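Local coordinates for Glyoxalase/bleomycin resistance protein/dioxygenase (Alicyclobacillus acidocaldarius subsp. acidocaldarius, PDB 3RRI) that belongs to the vicinal oxygen chelate (glyoxalase) superfamily of metalloproteins and may act as a dioxygenase, at residues 28-33 against 92-97; 114-117 against 121-124. All blocks are in the same frame, centred on the assembly; numbering follows the deposited sequence.

Contact 1: residues 28-33 against 92-97; sequences VTKLGC and GIPFYH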
loop_
_atom_site.group_PDB
_atom_site.type_symbol
_atom_site.label_atom_id
_atom_site.label_comp_id
_atom_site.label_asym_id
_atom_site.label_seq_id
_atom_site.Cartn_x
_atom_site.Cartn_y
_atom_site.Cartn_z
ATOM N N VAL A 28 -25.109 14.242 4.352
ATOM C CA VAL A 28 -25.095 13.605 3.048
ATOM C C VAL A 28 -25.276 14.681 1.976
ATOM O O VAL A 28 -24.358 14.945 1.204
ATOM C CB VAL A 28 -26.164 12.520 2.922
ATOM C CG1 VAL A 28 -26.176 11.935 1.542
ATOM C CG2 VAL A 28 -25.954 11.396 3.990
ATOM N N THR A 29 -26.425 15.328 1.949
ATOM C CA THR A 29 -26.715 16.225 0.837
ATOM C C THR A 29 -25.730 17.384 0.763
ATOM O O THR A 29 -25.209 17.670 -0.323
ATOM C CB THR A 29 -28.136 16.793 0.906
ATOM O OG1 THR A 29 -29.085 15.716 0.978
ATOM C CG2 THR A 29 -28.453 17.629 -0.362
ATOM N N LYS A 30 -25.471 18.054 1.876
ATOM C CA LYS A 30 -24.553 19.199 1.820
ATOM C C LYS A 30 -23.108 18.794 2.004
ATOM O O LYS A 30 -22.269 19.137 1.181
ATOM C CB LYS A 30 -24.918 20.270 2.835
ATOM C CG LYS A 30 -26.246 20.970 2.551
ATOM C CD LYS A 30 -26.985 21.330 3.808
ATOM C CE LYS A 30 -26.152 22.152 4.754
ATOM N NZ LYS A 30 -27.022 22.751 5.825
ATOM N N LEU A 31 -22.770 18.063 3.066
ATOM C CA LEU A 31 -21.349 17.809 3.323
ATOM C C LEU A 31 -20.703 16.757 2.371
ATOM O O LEU A 31 -19.475 16.684 2.217
ATOM C CB LEU A 31 -21.093 17.442 4.797
ATOM C CG LEU A 31 -19.659 17.478 5.326
ATOM C CD1 LEU A 31 -19.034 18.897 5.277
ATOM C CD2 LEU A 31 -19.632 16.944 6.748
ATOM N N GLY A 32 -21.542 15.929 1.738
ATOM C CA GLY A 32 -21.069 14.970 0.772
ATOM C C GLY A 32 -20.649 13.634 1.346
ATOM O O GLY A 32 -20.030 12.872 0.655
ATOM N N CYS A 33 -20.993 13.364 2.600
ATOM C CA CYS A 33 -20.781 12.030 3.181
ATOM C C CYS A 33 -21.751 11.053 2.529
ATOM O O CYS A 33 -22.728 11.441 1.872
ATOM C CB CYS A 33 -20.983 12.069 4.690
ATOM S SG CYS A 33 -19.872 13.222 5.500
ATOM N N GLY A 92 -23.160 26.540 1.214
ATOM C CA GLY A 92 -23.835 27.279 2.256
ATOM C C GLY A 92 -23.922 26.549 3.594
ATOM O O GLY A 92 -24.889 26.705 4.336
ATOM N N ILE A 93 -22.891 25.770 3.923
ATOM C CA ILE A 93 -22.898 25.020 5.184
ATOM C C ILE A 93 -22.503 25.959 6.303
ATOM O O ILE A 93 -21.538 26.706 6.158
ATOM C CB ILE A 93 -21.937 23.803 5.184
ATOM C CG1 ILE A 93 -22.223 22.914 3.981
ATOM C CG2 ILE A 93 -22.083 23.040 6.532
ATOM C CD1 ILE A 93 -21.414 21.583 3.955
ATOM N N PRO A 94 -23.248 25.957 7.421
ATOM C CA PRO A 94 -22.909 26.977 8.404
ATOM C C PRO A 94 -21.545 26.760 9.014
ATOM O O PRO A 94 -21.234 25.641 9.411
ATOM C CB PRO A 94 -23.998 26.828 9.488
ATOM C CG PRO A 94 -25.073 26.099 8.855
ATOM C CD PRO A 94 -24.541 25.312 7.700
ATOM N N PHE A 95 -20.763 27.825 9.111
ATOM C CA PHE A 95 -19.530 27.851 9.885
ATOM C C PHE A 95 -19.773 28.342 11.318
ATOM O O PHE A 95 -20.508 29.315 11.548
ATOM C CB PHE A 95 -18.502 28.774 9.230
ATOM C CG PHE A 95 -17.867 28.196 8.002
ATOM C CD1 PHE A 95 -18.590 28.060 6.831
ATOM C CD2 PHE A 95 -16.545 27.777 8.000
ATOM C CE1 PHE A 95 -17.990 27.516 5.669
ATOM C CE2 PHE A 95 -15.967 27.233 6.861
ATOM C CZ PHE A 95 -16.704 27.085 5.702
ATOM N N TYR A 96 -19.179 27.655 12.287
ATOM C CA TYR A 96 -19.026 28.148 13.638
ATOM C C TYR A 96 -17.829 29.082 13.729
ATOM O O TYR A 96 -17.860 30.101 14.444
ATOM C CB TYR A 96 -18.866 26.966 14.619
ATOM C CG TYR A 96 -18.714 27.402 16.040
ATOM C CD1 TYR A 96 -19.814 27.880 16.757
ATOM C CD2 TYR A 96 -17.474 27.369 16.674
ATOM C CE1 TYR A 96 -19.670 28.306 18.075
ATOM C CE2 TYR A 96 -17.322 27.785 17.981
ATOM C CZ TYR A 96 -18.422 28.255 18.670
ATOM O OH TYR A 96 -18.261 28.666 19.973
ATOM N N HIS A 97 -16.755 28.710 13.050
ATOM C CA HIS A 97 -15.540 29.525 12.975
ATOM C C HIS A 97 -14.955 29.431 11.575
ATOM O O HIS A 97 -14.700 28.345 11.069
ATOM C CB HIS A 97 -14.521 29.081 14.035
ATOM C CG HIS A 97 -13.536 30.146 14.417
ATOM N ND1 HIS A 97 -12.594 30.636 13.533
ATOM C CD2 HIS A 97 -13.348 30.816 15.578
ATOM C CE1 HIS A 97 -11.865 31.562 14.139
ATOM N NE2 HIS A 97 -12.309 31.697 15.376
#

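Contact 2: residues 114-117 against 121-124; sequences FLID and NLLE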
loop_
_atom_site.group_PDB
_atom_site.type_symbol
_atom_site.label_atom_id
_atom_site.label_comp_id
_atom_site.label_asym_id
_atom_site.label_seq_id
_atom_site.Cartn_x
_atom_site.Cartn_y
_atom_site.Cartn_z
ATOM N N PHE A 114 -14.259 25.481 11.505
ATOM C CA PHE A 114 -15.295 24.717 12.194
ATOM C C PHE A 114 -16.629 24.891 11.492
ATOM O O PHE A 114 -17.070 26.031 11.263
ATOM C CB PHE A 114 -15.496 25.222 13.608
ATOM C CG PHE A 114 -14.430 24.841 14.590
ATOM C CD1 PHE A 114 -14.714 23.915 15.589
ATOM C CD2 PHE A 114 -13.192 25.427 14.577
ATOM C CE1 PHE A 114 -13.759 23.577 16.546
ATOM C CE2 PHE A 114 -12.218 25.067 15.513
ATOM C CZ PHE A 114 -12.515 24.144 16.509
ATOM N N LEU A 115 -17.290 23.788 11.182
ATOM C CA LEU A 115 -18.676 23.761 10.742
ATOM C C LEU A 115 -19.557 23.416 11.943
ATOM O O LEU A 115 -19.048 22.994 12.990
ATOM C CB LEU A 115 -18.888 22.734 9.638
ATOM C CG LEU A 115 -17.957 22.808 8.441
ATOM C CD1 LEU A 115 -18.291 21.772 7.448
ATOM C CD2 LEU A 115 -18.028 24.239 7.801
ATOM N N ILE A 116 -20.863 23.644 11.813
ATOM C CA ILE A 116 -21.802 23.348 12.907
ATOM C C ILE A 116 -23.016 22.683 12.333
ATOM O O ILE A 116 -23.608 23.148 11.358
ATOM C CB ILE A 116 -22.123 24.628 13.755
ATOM C CG1 ILE A 116 -23.027 24.309 14.959
ATOM C CG2 ILE A 116 -22.700 25.761 12.859
ATOM C CD1 ILE A 116 -23.205 25.458 15.948
ATOM N N ASP A 117 -23.342 21.502 12.869
ATOM C CA ASP A 117 -24.487 20.749 12.398
ATOM C C ASP A 117 -25.805 21.251 13.060
ATOM O O ASP A 117 -25.764 22.113 13.943
ATOM C CB ASP A 117 -24.237 19.214 12.461
ATOM C CG ASP A 117 -24.596 18.555 13.773
ATOM O OD1 ASP A 117 -25.100 19.218 14.680
ATOM O OD2 ASP A 117 -24.383 17.289 13.857
ATOM N N ASN A 121 -23.538 20.169 17.068
ATOM C CA ASN A 121 -22.254 19.479 17.056
ATOM C C ASN A 121 -21.236 20.242 16.230
ATOM O O ASN A 121 -21.571 20.721 15.124
ATOM C CB ASN A 121 -22.396 18.074 16.479
ATOM C CG ASN A 121 -23.238 17.186 17.365
ATOM O OD1 ASN A 121 -22.830 16.861 18.473
ATOM N ND2 ASN A 121 -24.411 16.847 16.897
ATOM N N LEU A 122 -20.029 20.363 16.757
ATOM C CA LEU A 122 -18.959 21.119 16.098
ATOM C C LEU A 122 -18.002 20.175 15.345
ATOM O O LEU A 122 -17.433 19.249 15.948
ATOM C CB LEU A 122 -18.184 21.958 17.092
ATOM C CG LEU A 122 -18.923 23.128 17.780
ATOM C CD1 LEU A 122 -17.990 23.809 18.755
ATOM C CD2 LEU A 122 -19.531 24.152 16.774
ATOM N N LEU A 123 -17.842 20.429 14.043
ATOM C CA LEU A 123 -16.934 19.719 13.166
ATOM C C LEU A 123 -15.733 20.603 12.949
ATOM O O LEU A 123 -15.892 21.728 12.460
ATOM C CB LEU A 123 -17.580 19.444 11.830
ATOM C CG LEU A 123 -18.708 18.399 11.782
ATOM C CD1 LEU A 123 -19.922 18.927 12.478
ATOM C CD2 LEU A 123 -18.997 17.999 10.342
ATOM N N GLU A 124 -14.548 20.110 13.271
ATOM C CA GLU A 124 -13.322 20.848 12.983
ATOM C C GLU A 124 -12.481 20.109 11.957
ATOM O O GLU A 124 -12.254 18.899 12.077
ATOM C CB GLU A 124 -12.485 21.084 14.226
ATOM C CG GLU A 124 -11.246 21.938 13.916
ATOM C CD GLU A 124 -10.223 22.040 15.037
ATOM O OE1 GLU A 124 -10.192 21.157 15.933
ATOM O OE2 GLU A 124 -9.429 23.028 15.013
#

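Contact 1: residues 28-33 against 92-97
Ile93 reaches across to Lys30 and Leu31 at a junction in the vicinal oxygen chelate fold, where the last turn of helix 20-30 and the residues just after it meet the chain that leads from helix 78-90 into strand 95-98. The two segments meet through apolar packing, with 173 Å² buried between them.

The central element is the ethyl arm of Ile93. Its CG1 stands anti to the carbonyl carbon (chi1 -53°) and the arm runs on extended, which carries CD1 to the helix end. There CD1 lies 3.8 Å from CD1 of Leu31, the two side chains crossing at about a right angle, and it also rests against the backbone carbonyl of Lys30. A branched apolar residue suits this buried place: Leu87 of helix 78-90 and Phe26 of helix 20-30 pack on it too, while Leu31 continues the same core to Leu84 and Leu115.

Lysine fits the border of this core because its methylenes can be used as an apolar arm. Lys30 CB sits 3.9 Å from Ile93 CG1, and the two side chains slide past one another in opposite directions. Bends at chi2 and chi3 bring Lys30 CE back over the same Ile93 CG1 at 4.1 Å.

Glycines and polar partners mark the surroundings. Gly92 takes positive phi in a Schellman motif ending helix 78-90. Gly32 also has positive phi, which glycine adopts readily, and its N is hydrogen-bonded to Val28 O. Separately, Lys30 O accepts a hydrogen bond from Arg91, and Leu31 O one from Arg132 of a third subunit. At the outer edge, the Lys30 side chain crosses that of Pro94 at about a right angle, Lys30 NZ being 4.0 Å from the ring carbon CD of Pro94.

Contact 2: residues 114-117 against 121-124
Asp117 and Asn121 lock the turn between the strands. Asp117 OD1 accepts a hydrogen bond from the backbone N of Asn121 at 3.0 Å, from above the carboxylate plane, and Asp117 OD2 accepts one from Asn121 ND2 at 3.1 Å on its syn side. Carboxylate and amide stand almost perpendicular, 85° apart. Chi1 of 88° sets the Asp117 carboxylate between its own N and carbonyl carbon, turned back into the turn, where OD1 is also hydrogen-bonded to Ser119 N and OD2 to Tyr27 OH. The short acid thus gathers several partners; Asn121 ND2 also donates a hydrogen bond to Pro16 O.

Backbone hydrogen bonds continue the ladder: Asp117 N to Asn121 O (3.0 Å), then the reciprocal Leu115-Leu123 pair, its Leu115 N to Leu123 O bond being 2.8 Å long.

Further out, Glu124 lays its CG over one face of the Phe114 ring, 3.8 Å from the centroid, its carboxylate only 22° from the ring plane and hydrogen-bonded through OE2 to Thr112. Leu122 CB lies at the ring edge. On the sheet face that carries Phe114 and Glu124, Ile116 and Leu122 lie side by side, Ile116 CG1 to Leu122 CD2 at 3.9 Å; Leu115 and Leu123 share the other. The paired strands 110-116 and 122-128 make a beta hairpin, here part of the vicinal oxygen chelate fold.

How the contacts relate
Contact 1 closes along the chain before contact 2 opens, and their centres lie about 9 Å apart. They meet through the sheet: strand 95-98 pairs antiparallel with strand 110-116, with probable hydrogen bonds from Tyr96 N to Phe114 O and from Phe114 N to His97 O, both 2.9 Å. Tyr96 and His97 both face Phe114, a classic beta bulge. Side chains join the contacts on both faces of the hairpin: Leu31 CD1 lies 3.7 Å from Leu115 CD1 on the face of Leu123, and Tyr96 packs on Leu122 on the other. Contact 1 therefore sets the helix end against the sheet that contains the hairpin of contact 2.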